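Glycoside Hydrolase Family 43_12 (Metagenome, PDB 7JVH) probably hydrolyses glycosidic bonds in plant cell-wall arabinose- or xylose-containing polysaccharides or oligosaccharides, as a glycoside hydrolase of family 43, subfamily 12. Local coordinates at residues A[335-340]-A[355-360]; A[251-256]-A[348-353]; A[445-450]-A[561-566]; A[405-410]-A[419-424]; A[139-144]-A[148-153]. One frame throughout, in Å; residues are numbered along the deposited sequence.

Contact 1 (A[335-340]-A[355-360]); sequences ETFMLP and VPLSIK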
# COMPACT_ATOMS: atom_id res chain seq x y z
N GLU A 335 7.10 0.99 0.37
CA GLU A 335 7.13 -0.22 -0.44
C GLU A 335 7.59 -1.41 0.39
O GLU A 335 8.17 -1.23 1.48
CB GLU A 335 8.07 -0.00 -1.61
CG GLU A 335 7.82 1.32 -2.33
CD GLU A 335 8.75 1.56 -3.49
OE1 GLU A 335 9.84 2.05 -3.27
OE2 GLU A 335 8.35 1.30 -4.63
N THR A 336 7.22 -2.61 -0.06
CA THR A 336 7.58 -3.86 0.62
C THR A 336 8.96 -4.33 0.16
O THR A 336 9.06 -4.80 -0.95
CB THR A 336 6.64 -5.00 0.25
OG1 THR A 336 5.38 -4.65 0.80
CG2 THR A 336 7.08 -6.32 0.83
N PHE A 337 9.95 -4.21 1.03
CA PHE A 337 11.32 -4.65 0.72
C PHE A 337 11.55 -6.01 1.35
O PHE A 337 10.83 -6.40 2.23
CB PHE A 337 12.33 -3.76 1.43
CG PHE A 337 12.47 -2.40 0.82
CD1 PHE A 337 11.43 -1.50 0.85
CD2 PHE A 337 13.65 -2.03 0.20
CE1 PHE A 337 11.57 -0.25 0.28
CE2 PHE A 337 13.78 -0.78 -0.36
CZ PHE A 337 12.74 0.10 -0.32
N MSE A 338 12.58 -6.73 0.90
CA MSE A 338 12.89 -8.03 1.53
C MSE A 338 14.39 -8.14 1.76
O MSE A 338 15.12 -7.39 1.13
CB MSE A 338 12.36 -9.21 0.72
CG MSE A 338 12.06 -10.39 1.59
SE MSE A 338 11.70 -11.97 0.59
CE MSE A 338 9.92 -12.65 0.70
N LEU A 339 14.79 -9.01 2.68
CA LEU A 339 16.21 -9.25 3.04
C LEU A 339 16.31 -10.66 3.61
O LEU A 339 15.32 -11.14 4.16
CB LEU A 339 16.62 -8.24 4.11
CG LEU A 339 17.19 -6.92 3.63
CD1 LEU A 339 17.74 -6.13 4.79
CD2 LEU A 339 18.27 -7.14 2.60
N PRO A 340 17.44 -11.37 3.49
CA PRO A 340 17.59 -12.69 4.07
C PRO A 340 17.82 -12.51 5.58
O PRO A 340 18.38 -11.53 5.96
CB PRO A 340 18.85 -13.24 3.40
CG PRO A 340 19.14 -12.28 2.29
CD PRO A 340 18.64 -10.96 2.79
N VAL A 355 23.58 -1.69 6.82
CA VAL A 355 24.37 -0.93 5.85
C VAL A 355 23.44 -0.41 4.75
O VAL A 355 22.33 -0.90 4.62
CB VAL A 355 25.56 -1.77 5.29
CG1 VAL A 355 26.62 -1.93 6.36
CG2 VAL A 355 25.10 -3.12 4.72
N PRO A 356 23.83 0.61 3.96
CA PRO A 356 22.94 1.14 2.91
C PRO A 356 22.44 0.05 1.96
O PRO A 356 23.23 -0.73 1.44
CB PRO A 356 23.83 2.15 2.18
CG PRO A 356 24.79 2.61 3.23
CD PRO A 356 25.09 1.37 4.06
N LEU A 357 21.13 -0.02 1.80
CA LEU A 357 20.53 -1.07 0.96
C LEU A 357 20.89 -0.88 -0.52
O LEU A 357 21.09 0.25 -0.95
CB LEU A 357 19.02 -1.01 1.13
CG LEU A 357 18.48 -1.40 2.49
CD1 LEU A 357 17.00 -1.12 2.57
CD2 LEU A 357 18.75 -2.86 2.77
N SER A 358 21.03 -1.98 -1.24
CA SER A 358 21.14 -1.89 -2.68
C SER A 358 19.92 -2.56 -3.28
O SER A 358 19.29 -3.43 -2.66
CB SER A 358 22.44 -2.50 -3.19
OG SER A 358 22.60 -3.80 -2.71
N ILE A 359 19.63 -2.14 -4.51
CA ILE A 359 18.50 -2.62 -5.29
C ILE A 359 18.54 -4.11 -5.62
O ILE A 359 17.50 -4.71 -5.83
CB ILE A 359 18.39 -1.76 -6.56
CG1 ILE A 359 16.96 -1.77 -7.08
CG2 ILE A 359 19.39 -2.19 -7.61
CD1 ILE A 359 15.97 -1.02 -6.21
N LYS A 360 19.75 -4.69 -5.63
CA LYS A 360 19.96 -6.10 -5.98
C LYS A 360 20.27 -6.93 -4.77
O LYS A 360 21.06 -6.53 -3.95
CB LYS A 360 21.09 -6.24 -6.97
CG LYS A 360 20.74 -5.68 -8.33
CD LYS A 360 21.99 -5.32 -9.11
CE LYS A 360 22.67 -6.51 -9.73
NZ LYS A 360 24.10 -6.23 -10.04
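The ring of F337 meets L357 obliquely, its CD2 lying 4.2 Å from L357 CD1. At the ring's edge and in its plane stands a carbonyl oxygen of its own strand, E335 O, 3.3 Å from F337 CD1. A second ring, F319 of the adjoining strand 316-322, meets F337 with the two planes about 30° apart and also touches L339 and L357. L357 works with both branches: while CD1 goes to the phenylalanine, CD2 reaches L339 CD1 at 4.0 Å, the two leucines crossing at a slant. The isobutyl group can straddle the pair because CG lies beside the backbone N and anti to the carbonyl carbon (chi1 -68°), which sends the fork across to the strand. The backbones remain well apart, with F337 and I359 CA atoms 9.6 Å from each other, and the touching part, around L357, is loop. Q288 holds that loop instead, its side-chain amide bonding to L357 N and V355 O. Strand 335-342 belongs to the last blade of the five-bladed propeller. Between the segments the chemistry is wholly apolar, so the fit depends on shape and exclusion of water, while the directional bonds are made to other parts of the fold.

Contact 2 (A[251-256]-A[348-353]); sequences YLMCAE and PVFENG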
# COMPACT_ATOMS: atom_id res chain seq x y z
N TYR A 251 9.94 -14.47 21.34
CA TYR A 251 10.57 -13.33 20.69
C TYR A 251 9.52 -12.31 20.33
O TYR A 251 8.50 -12.66 19.76
CB TYR A 251 11.32 -13.79 19.44
CG TYR A 251 12.57 -14.58 19.77
CD1 TYR A 251 13.78 -13.93 19.93
CD2 TYR A 251 12.53 -15.96 19.94
CE1 TYR A 251 14.94 -14.63 20.24
CE2 TYR A 251 13.67 -16.67 20.26
CZ TYR A 251 14.88 -15.99 20.41
OH TYR A 251 16.02 -16.69 20.73
N LEU A 252 9.78 -11.06 20.69
CA LEU A 252 8.94 -9.93 20.32
C LEU A 252 9.76 -9.03 19.42
O LEU A 252 10.80 -8.51 19.84
CB LEU A 252 8.46 -9.15 21.57
CG LEU A 252 7.78 -7.80 21.33
CD1 LEU A 252 6.45 -7.98 20.62
CD2 LEU A 252 7.61 -7.05 22.64
N MSE A 253 9.29 -8.85 18.18
CA MSE A 253 9.93 -7.94 17.24
C MSE A 253 8.99 -6.77 16.98
O MSE A 253 7.81 -6.97 16.68
CB MSE A 253 10.28 -8.66 15.93
CG MSE A 253 11.23 -7.89 15.05
SE MSE A 253 11.71 -8.84 13.41
CE MSE A 253 13.08 -10.04 13.99
N CYS A 254 9.52 -5.55 17.08
CA CYS A 254 8.73 -4.34 16.92
C CYS A 254 9.44 -3.33 16.05
O CYS A 254 10.66 -3.31 15.99
CB CYS A 254 8.48 -3.69 18.29
SG CYS A 254 7.71 -4.76 19.52
N ALA A 255 8.65 -2.49 15.38
CA ALA A 255 9.14 -1.26 14.77
C ALA A 255 9.29 -0.22 15.87
O ALA A 255 8.50 -0.21 16.82
CB ALA A 255 8.19 -0.78 13.68
N GLU A 256 10.31 0.65 15.75
CA GLU A 256 10.58 1.73 16.71
C GLU A 256 11.17 2.94 15.98
O GLU A 256 11.96 2.78 15.06
CB GLU A 256 11.55 1.25 17.80
CG GLU A 256 11.96 2.32 18.81
CD GLU A 256 12.98 1.84 19.82
OE1 GLU A 256 12.69 0.92 20.62
OE2 GLU A 256 14.09 2.41 19.86
N PRO A 348 17.72 -12.96 15.65
CA PRO A 348 17.66 -12.77 14.20
C PRO A 348 18.49 -11.58 13.73
O PRO A 348 18.40 -10.50 14.31
CB PRO A 348 16.17 -12.47 13.96
CG PRO A 348 15.72 -11.83 15.22
CD PRO A 348 16.49 -12.50 16.33
N VAL A 349 19.28 -11.80 12.67
CA VAL A 349 20.09 -10.78 12.03
C VAL A 349 19.53 -10.61 10.63
O VAL A 349 19.41 -11.58 9.89
CB VAL A 349 21.55 -11.24 11.90
CG1 VAL A 349 22.35 -10.32 10.97
CG2 VAL A 349 22.21 -11.36 13.26
N PHE A 350 19.26 -9.35 10.27
CA PHE A 350 18.83 -8.98 8.90
C PHE A 350 20.11 -8.84 8.10
O PHE A 350 20.87 -7.94 8.41
CB PHE A 350 18.08 -7.65 8.93
CG PHE A 350 16.60 -7.76 9.16
CD1 PHE A 350 16.08 -7.92 10.43
CD2 PHE A 350 15.71 -7.73 8.10
CE1 PHE A 350 14.72 -8.05 10.63
CE2 PHE A 350 14.35 -7.86 8.31
CZ PHE A 350 13.86 -8.02 9.57
N GLU A 351 20.36 -9.73 7.14
CA GLU A 351 21.63 -9.67 6.38
C GLU A 351 21.76 -8.32 5.68
O GLU A 351 20.96 -8.03 4.81
CB GLU A 351 21.78 -10.93 5.52
CG GLU A 351 22.22 -12.13 6.32
CD GLU A 351 22.30 -13.46 5.60
OE1 GLU A 351 22.12 -13.48 4.39
OE2 GLU A 351 22.55 -14.46 6.25
N ASN A 352 22.73 -7.53 6.11
CA ASN A 352 23.03 -6.15 5.63
C ASN A 352 21.86 -5.21 5.94
O ASN A 352 21.67 -4.28 5.19
CB ASN A 352 23.43 -6.09 4.16
CG ASN A 352 24.43 -7.14 3.76
OD1 ASN A 352 25.59 -7.04 4.09
ND2 ASN A 352 23.99 -8.13 3.01
N GLY A 353 21.14 -5.44 7.03
CA GLY A 353 20.00 -4.58 7.39
C GLY A 353 20.46 -3.32 8.07
O GLY A 353 19.63 -2.50 8.38
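Selenium at the edge of a phenyl ring is the oddity here: M253, present as selenomethionine, sets SE 5.4 Å from the centroid of the F350 ring and 87° off its normal. The Met-aromatic contact is thus made almost in the ring plane, with SE 4.2 Å from F350 CE1. Beyond selenium the chain changes course. M253 is extended as far as SE, then turned at chi3 (-82°) so that its methyl meets P348, and one side chain serves two partners. M253 CE comes within 3.4 Å of P348 CG, a tight approach, and 3.9 Å of P348 CB; the proline and the methionine slide past each other in opposite directions. L307 of strand 300-308 touches M253, P348 and F350 alike. Nearby, Y251 packs edge-to-face with W343 and its OH makes a weak hydrogen bond to T346 O. After F350 the chain reverses in a type II turn closed by G353 N to F350 O at 2.9 Å; a CB on G353 would collide with F350 CB. Strand 249-255 belongs to one four-stranded sheet and strand 349-350 is the outermost strand of the next, so the apolar wedge of M253, P348 and F350 joins consecutive blades, an interface typical of the five-bladed beta-propeller of family 43.

Contact 3 (A[445-450]-A[561-566]); sequences AQTTLS and VGMGVF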
# COMPACT_ATOMS: atom_id res chain seq x y z
N ALA A 445 2.63 7.20 -18.72
CA ALA A 445 1.38 6.48 -18.81
C ALA A 445 0.51 7.15 -19.83
O ALA A 445 0.64 8.36 -20.08
CB ALA A 445 0.71 6.47 -17.44
N GLN A 446 -0.39 6.37 -20.43
CA GLN A 446 -1.41 6.91 -21.30
C GLN A 446 -2.69 6.08 -21.27
O GLN A 446 -2.66 4.89 -20.95
CB GLN A 446 -0.89 6.99 -22.72
CG GLN A 446 -0.28 5.69 -23.21
CD GLN A 446 -0.29 5.60 -24.71
OE1 GLN A 446 0.73 5.79 -25.36
NE2 GLN A 446 -1.45 5.29 -25.27
N THR A 447 -3.81 6.72 -21.59
CA THR A 447 -5.10 6.05 -21.70
C THR A 447 -5.78 6.51 -22.97
O THR A 447 -5.58 7.63 -23.44
CB THR A 447 -5.99 6.33 -20.45
OG1 THR A 447 -7.10 5.43 -20.45
CG2 THR A 447 -6.50 7.77 -20.40
N THR A 448 -6.60 5.62 -23.54
CA THR A 448 -7.33 5.85 -24.78
C THR A 448 -8.80 5.66 -24.48
O THR A 448 -9.19 4.65 -23.89
CB THR A 448 -6.87 4.88 -25.89
OG1 THR A 448 -5.47 5.06 -26.09
CG2 THR A 448 -7.58 5.15 -27.19
N LEU A 449 -9.61 6.63 -24.89
CA LEU A 449 -11.02 6.66 -24.52
C LEU A 449 -11.89 7.12 -25.67
O LEU A 449 -11.48 7.93 -26.49
CB LEU A 449 -11.26 7.53 -23.25
CG LEU A 449 -11.23 9.06 -23.36
CD1 LEU A 449 -12.23 9.73 -22.45
CD2 LEU A 449 -9.83 9.56 -23.06
N SER A 450 -13.09 6.53 -25.72
CA SER A 450 -14.15 6.92 -26.62
C SER A 450 -15.16 7.69 -25.77
O SER A 450 -15.79 7.13 -24.88
CB SER A 450 -14.77 5.70 -27.28
OG SER A 450 -16.04 6.01 -27.80
N VAL A 561 -2.24 6.78 -10.41
CA VAL A 561 -2.54 7.23 -11.74
C VAL A 561 -3.69 6.38 -12.25
O VAL A 561 -3.74 5.18 -12.00
CB VAL A 561 -1.30 7.15 -12.67
CG1 VAL A 561 -0.87 5.72 -12.92
CG2 VAL A 561 -1.56 7.87 -13.99
N GLY A 562 -4.64 7.00 -12.93
CA GLY A 562 -5.79 6.29 -13.42
C GLY A 562 -6.70 7.12 -14.32
O GLY A 562 -6.37 8.24 -14.68
N MSE A 563 -7.84 6.53 -14.67
CA MSE A 563 -8.84 7.19 -15.48
C MSE A 563 -10.10 7.39 -14.63
O MSE A 563 -10.38 6.61 -13.73
CB MSE A 563 -9.07 6.40 -16.78
CG MSE A 563 -9.50 4.96 -16.61
SE MSE A 563 -8.51 3.64 -17.72
CE MSE A 563 -7.79 2.43 -16.36
N GLY A 564 -10.84 8.46 -14.92
CA GLY A 564 -12.05 8.76 -14.18
C GLY A 564 -13.04 9.60 -14.95
O GLY A 564 -12.72 10.14 -16.00
N VAL A 565 -14.25 9.72 -14.39
CA VAL A 565 -15.36 10.46 -14.98
C VAL A 565 -16.07 11.28 -13.90
O VAL A 565 -16.20 10.83 -12.76
CB VAL A 565 -16.34 9.52 -15.70
CG1 VAL A 565 -15.65 8.85 -16.88
CG2 VAL A 565 -16.87 8.47 -14.75
N PHE A 566 -16.52 12.48 -14.28
CA PHE A 566 -17.07 13.46 -13.36
C PHE A 566 -18.21 14.25 -14.01
O PHE A 566 -18.44 14.10 -15.21
CB PHE A 566 -15.99 14.44 -12.93
CG PHE A 566 -14.79 13.79 -12.33
CD1 PHE A 566 -14.83 13.32 -11.02
CD2 PHE A 566 -13.63 13.64 -13.06
CE1 PHE A 566 -13.72 12.71 -10.45
CE2 PHE A 566 -12.51 13.02 -12.51
CZ PHE A 566 -12.55 12.58 -11.19
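V561 opens the contact, its CG2 lying 4.4 Å from A445 CB, a loose touch between a branched and a minimal side chain. G562 has no side chain, and a CB on it would point away from 445-450, leaving the next inward position to M563. The two strands belong to different antiparallel sheets, 442-451 pairing with 28-37 and 515-522, and 560-566 lying between 433-437 and 458-464. Their touching parts run 7° apart in the same direction, with the CA atoms of T447 and M563 separated by 7.3 Å: the face-to-face layers of a beta-sandwich, in accord with the concanavalin A-like domain. M563, a selenomethionine, has CG between the backbone N and the carbonyl carbon (chi1 58°), and its chain is bent again at chi2 and chi3. It and T447 cross at a slant, and M563 SE lies 3.6 Å from T447 OG1. The hydroxyl is not spent on selenium, for T447 OG1 is hydrogen-bonded to N32 O on strand 28-37, which leaves the selenium contact as van der Waals packing beside a satisfied polar atom. F388, W397, L416 and M418 also touch M563, so its bent chain is packed among apolar groups, and F30 of strand 28-37 touches both M563 and T447.

Contact 4 (A[405-410]-A[419-424]); sequences ENFIKI and TALDAN
N406, at the end of a short 3-10 turn, meets L421 through its backbone: N406 O is 4.0 Å from L421 CD2, a carbonyl oxygen beside a methyl. F407 has the largest share of the contact. Its O accepts the amide of T419, F407 O to T419 N being 2.9 Å with 151° at the hydrogen, the donor standing 23° out of the carbonyl plane. F407 CB in turn lies 3.3 Å from T419 O. CG sits between the backbone N and the carbonyl carbon (chi1 64°), which turns the far end of the ring away from 419-424, yet F407 CD2 stays within 4.0 Å of L421 CD1, the two side chains crossing at about a right angle. One leucine thus spans two residues, CD1 on the ring and CD2 at the carbonyl of N406. Then I408 turns away, packing on L416 and M418, and K409 pairs through its backbone with Q417 in the hairpin of strands 408-410 and 416-418. S432 touches F407, and its OG accepts the amide of L421. A single directional backbone bond thus extends the hairpin pairing just past its last strand residue, while the rest of this partly buried contact is chiefly dispersion between phenylalanine and leucine.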
# COMPACT_ATOMS: atom_id res chain seq x y z
N GLU A 405 -17.50 -1.53 -8.88
CA GLU A 405 -18.75 -2.12 -9.35
C GLU A 405 -19.92 -1.13 -9.39
O GLU A 405 -20.85 -1.32 -10.17
CB GLU A 405 -19.14 -3.33 -8.50
CG GLU A 405 -18.28 -4.57 -8.72
CD GLU A 405 -16.89 -4.44 -8.13
OE1 GLU A 405 -16.68 -3.55 -7.24
OE2 GLU A 405 -16.00 -5.21 -8.56
N ASN A 406 -19.86 -0.08 -8.57
CA ASN A 406 -20.86 0.99 -8.57
C ASN A 406 -20.80 1.94 -9.77
O ASN A 406 -21.70 2.76 -9.92
CB ASN A 406 -20.75 1.83 -7.28
CG ASN A 406 -21.17 1.08 -6.05
OD1 ASN A 406 -21.78 0.02 -6.12
ND2 ASN A 406 -20.84 1.63 -4.90
N PHE A 407 -19.73 1.85 -10.58
CA PHE A 407 -19.56 2.74 -11.73
C PHE A 407 -18.81 2.21 -12.95
O PHE A 407 -18.54 2.97 -13.86
CB PHE A 407 -18.91 4.05 -11.28
CG PHE A 407 -17.52 3.90 -10.73
CD1 PHE A 407 -16.41 4.01 -11.56
CD2 PHE A 407 -17.32 3.69 -9.38
CE1 PHE A 407 -15.13 3.88 -11.04
CE2 PHE A 407 -16.04 3.56 -8.86
CZ PHE A 407 -14.95 3.65 -9.69
N ILE A 408 -18.46 0.91 -12.95
CA ILE A 408 -17.76 0.27 -14.07
C ILE A 408 -18.54 -0.93 -14.58
O ILE A 408 -19.11 -1.68 -13.80
CB ILE A 408 -16.31 -0.13 -13.67
CG1 ILE A 408 -15.31 0.92 -14.17
CG2 ILE A 408 -15.91 -1.48 -14.25
CD1 ILE A 408 -14.11 1.15 -13.29
N LYS A 409 -18.56 -1.07 -15.91
CA LYS A 409 -19.02 -2.28 -16.59
C LYS A 409 -18.11 -2.53 -17.77
O LYS A 409 -17.58 -1.59 -18.35
CB LYS A 409 -20.47 -2.12 -17.06
CG LYS A 409 -21.49 -2.13 -15.94
CD LYS A 409 -22.87 -1.79 -16.48
CE LYS A 409 -23.99 -2.54 -15.76
NZ LYS A 409 -25.23 -2.56 -16.58
N ILE A 410 -17.93 -3.81 -18.11
CA ILE A 410 -17.09 -4.19 -19.24
C ILE A 410 -17.96 -4.25 -20.48
O ILE A 410 -19.03 -4.87 -20.48
CB ILE A 410 -16.38 -5.55 -19.01
CG1 ILE A 410 -15.33 -5.44 -17.90
CG2 ILE A 410 -15.75 -6.07 -20.30
CD1 ILE A 410 -14.16 -4.51 -18.17
N THR A 419 -19.57 5.16 -15.54
CA THR A 419 -20.63 6.14 -15.38
C THR A 419 -20.26 7.04 -14.21
O THR A 419 -19.70 6.59 -13.22
CB THR A 419 -21.96 5.42 -15.10
OG1 THR A 419 -22.18 4.42 -16.10
CG2 THR A 419 -23.14 6.38 -15.08
N ALA A 420 -20.56 8.34 -14.33
CA ALA A 420 -20.16 9.33 -13.33
C ALA A 420 -21.03 9.25 -12.09
O ALA A 420 -22.24 9.33 -12.19
CB ALA A 420 -20.20 10.73 -13.92
N LEU A 421 -20.40 9.07 -10.93
CA LEU A 421 -21.03 9.25 -9.63
C LEU A 421 -21.20 10.76 -9.39
O LEU A 421 -20.68 11.59 -10.14
CB LEU A 421 -20.18 8.63 -8.53
CG LEU A 421 -20.00 7.11 -8.54
CD1 LEU A 421 -19.04 6.68 -7.44
CD2 LEU A 421 -21.33 6.39 -8.40
N ASP A 422 -21.94 11.10 -8.32
CA ASP A 422 -22.25 12.49 -8.01
C ASP A 422 -21.04 13.32 -7.58
O ASP A 422 -20.98 14.52 -7.88
CB ASP A 422 -23.35 12.56 -6.96
CG ASP A 422 -24.71 12.17 -7.51
OD1 ASP A 422 -24.95 12.36 -8.73
OD2 ASP A 422 -25.57 11.71 -6.72
N ALA A 423 -20.09 12.68 -6.91
CA ALA A 423 -18.97 13.38 -6.28
C ALA A 423 -17.95 13.87 -7.29
O ALA A 423 -17.58 13.13 -8.20
CB ALA A 423 -18.31 12.47 -5.26
N ASN A 424 -17.49 15.12 -7.12
CA ASN A 424 -16.34 15.61 -7.85
C ASN A 424 -15.06 15.14 -7.15
O ASN A 424 -15.09 14.55 -6.09
CB ASN A 424 -16.40 17.13 -8.08
CG ASN A 424 -16.07 17.95 -6.86
OD1 ASN A 424 -15.21 17.58 -6.04
ND2 ASN A 424 -16.73 19.09 -6.73

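Contact 5 (A[139-144]-A[148-153]); sequences TTEFCA and GNMVVK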
# COMPACT_ATOMS: atom_id res chain seq x y z
N THR A 139 -6.24 -6.50 11.74
CA THR A 139 -5.86 -5.11 11.48
C THR A 139 -6.72 -4.11 12.25
O THR A 139 -7.64 -4.49 12.98
CB THR A 139 -5.97 -4.83 9.96
OG1 THR A 139 -5.42 -3.55 9.67
CG2 THR A 139 -7.40 -4.90 9.50
N THR A 140 -6.40 -2.82 12.09
CA THR A 140 -7.22 -1.72 12.59
C THR A 140 -7.88 -1.02 11.40
O THR A 140 -7.21 -0.61 10.44
CB THR A 140 -6.38 -0.69 13.36
OG1 THR A 140 -5.52 -1.36 14.28
CG2 THR A 140 -7.26 0.24 14.16
N GLU A 141 -9.21 -0.91 11.46
CA GLU A 141 -10.01 -0.32 10.40
C GLU A 141 -10.65 0.97 10.92
O GLU A 141 -11.70 0.94 11.51
CB GLU A 141 -11.08 -1.33 9.93
CG GLU A 141 -12.14 -0.76 8.98
CD GLU A 141 -12.92 -1.82 8.25
OE1 GLU A 141 -12.48 -2.23 7.18
OE2 GLU A 141 -13.98 -2.24 8.73
N PHE A 142 -9.96 2.10 10.69
CA PHE A 142 -10.39 3.43 11.08
C PHE A 142 -11.34 4.00 10.05
O PHE A 142 -11.05 5.01 9.42
CB PHE A 142 -9.19 4.37 11.27
CG PHE A 142 -8.38 4.09 12.51
CD1 PHE A 142 -8.99 4.07 13.77
CD2 PHE A 142 -7.01 3.87 12.44
CE1 PHE A 142 -8.25 3.83 14.92
CE2 PHE A 142 -6.26 3.64 13.60
CZ PHE A 142 -6.88 3.63 14.83
N CYS A 143 -12.47 3.31 9.88
CA CYS A 143 -13.60 3.72 9.06
C CYS A 143 -14.66 2.63 9.25
O CYS A 143 -14.42 1.66 9.96
CB CYS A 143 -13.21 3.94 7.59
SG CYS A 143 -13.00 2.45 6.56
N ALA A 144 -15.84 2.81 8.63
CA ALA A 144 -16.93 1.83 8.72
C ALA A 144 -16.55 0.54 7.99
O ALA A 144 -15.72 0.57 7.08
CB ALA A 144 -18.20 2.44 8.13
N GLY A 148 -12.18 0.40 14.19
CA GLY A 148 -11.22 -0.10 15.15
C GLY A 148 -10.70 -1.49 14.83
O GLY A 148 -10.84 -1.99 13.71
N ASN A 149 -10.04 -2.09 15.82
CA ASN A 149 -9.36 -3.37 15.71
C ASN A 149 -10.32 -4.51 15.39
O ASN A 149 -11.39 -4.63 16.00
CB ASN A 149 -8.60 -3.61 17.01
CG ASN A 149 -7.35 -2.78 17.10
OD1 ASN A 149 -6.57 -2.72 16.14
ND2 ASN A 149 -7.12 -2.16 18.27
N MSE A 150 -9.93 -5.35 14.42
CA MSE A 150 -10.82 -6.36 13.88
C MSE A 150 -10.01 -7.46 13.22
O MSE A 150 -8.88 -7.23 12.78
CB MSE A 150 -11.79 -5.74 12.87
CG MSE A 150 -11.13 -5.18 11.63
SE MSE A 150 -11.01 -6.54 10.22
CE MSE A 150 -11.84 -5.76 8.61
N VAL A 151 -10.61 -8.65 13.11
CA VAL A 151 -9.98 -9.80 12.47
C VAL A 151 -10.96 -10.49 11.52
O VAL A 151 -12.16 -10.55 11.80
CB VAL A 151 -9.41 -10.79 13.52
CG1 VAL A 151 -10.49 -11.39 14.38
CG2 VAL A 151 -8.60 -11.89 12.85
N VAL A 152 -10.44 -10.99 10.39
CA VAL A 152 -11.19 -11.83 9.46
C VAL A 152 -10.46 -13.17 9.27
O VAL A 152 -9.24 -13.26 9.44
CB VAL A 152 -11.40 -11.14 8.09
CG1 VAL A 152 -12.14 -9.82 8.24
CG2 VAL A 152 -10.09 -10.90 7.39
N LYS A 153 -11.23 -14.20 8.92
CA LYS A 153 -10.75 -15.58 8.88
C LYS A 153 -11.11 -16.30 7.59
O LYS A 153 -12.06 -15.92 6.91
CB LYS A 153 -11.33 -16.38 10.05
CG LYS A 153 -11.00 -15.79 11.40
CD LYS A 153 -11.16 -16.79 12.53
CE LYS A 153 -12.57 -17.27 12.73
NZ LYS A 153 -12.58 -18.27 13.83
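T140 reaches N149 with each atom of its side chain. CB lies 3.4 Å from N149 OD1. OG1 donates to that same oxygen in a short hydrogen bond, T140 OG1 to N149 OD1 2.5 Å, tilted 29° from the amide plane. CG2, anti to the backbone N, is 3.6 Å from N149 OD1. It also lies 3.4 Å above the plane of the F142 ring, toward its rim. The amide of N149 is gripped at its other end too, ND2 bonding to F169 O and G171 O. A valine at T140 would probably leave N149 OD1 facing a methyl, without its donor and with one hold fewer on the amide's rotation. On the other face of the sheet M150 lies beside T139, its SE 4.0 Å from T139 CG2, and carries CE across to E141 OE1. The backbones pair through T139 N to M150 O at 2.9 Å and its return bond, and again through E141 and G148. E141 O takes G148 N and C143 N from opposite faces of its plane. G148 has backbone angles that call for glycine. These pairs close an antiparallel beta hairpin, the second and third strands of a four-stranded propeller blade.

Overall arrangement
Contacts 1, 2 and 5 lie in the propeller, 3 and 4 in the C-terminal sandwich. Contact 1 and the 348-353 side of contact 2 share the last blade, and the two contacts touch: P340 O to E351 N is 2.9 Å, probably a hydrogen bond, and L339 CD1 packs 3.8 Å from G353 CA. Contact 5, in another blade, keeps its nearest atoms about 14 Å from both. Contacts 3 and 4 also meet, V565 CG2 lying 3.7 Å from A420 CA. Between the domains, nearest atoms are about 13 Å apart for contacts 1 and 3 and for contacts 4 and 5. The family 43 active site probably lies at the propeller's centre; none of the five contacts can be placed at it.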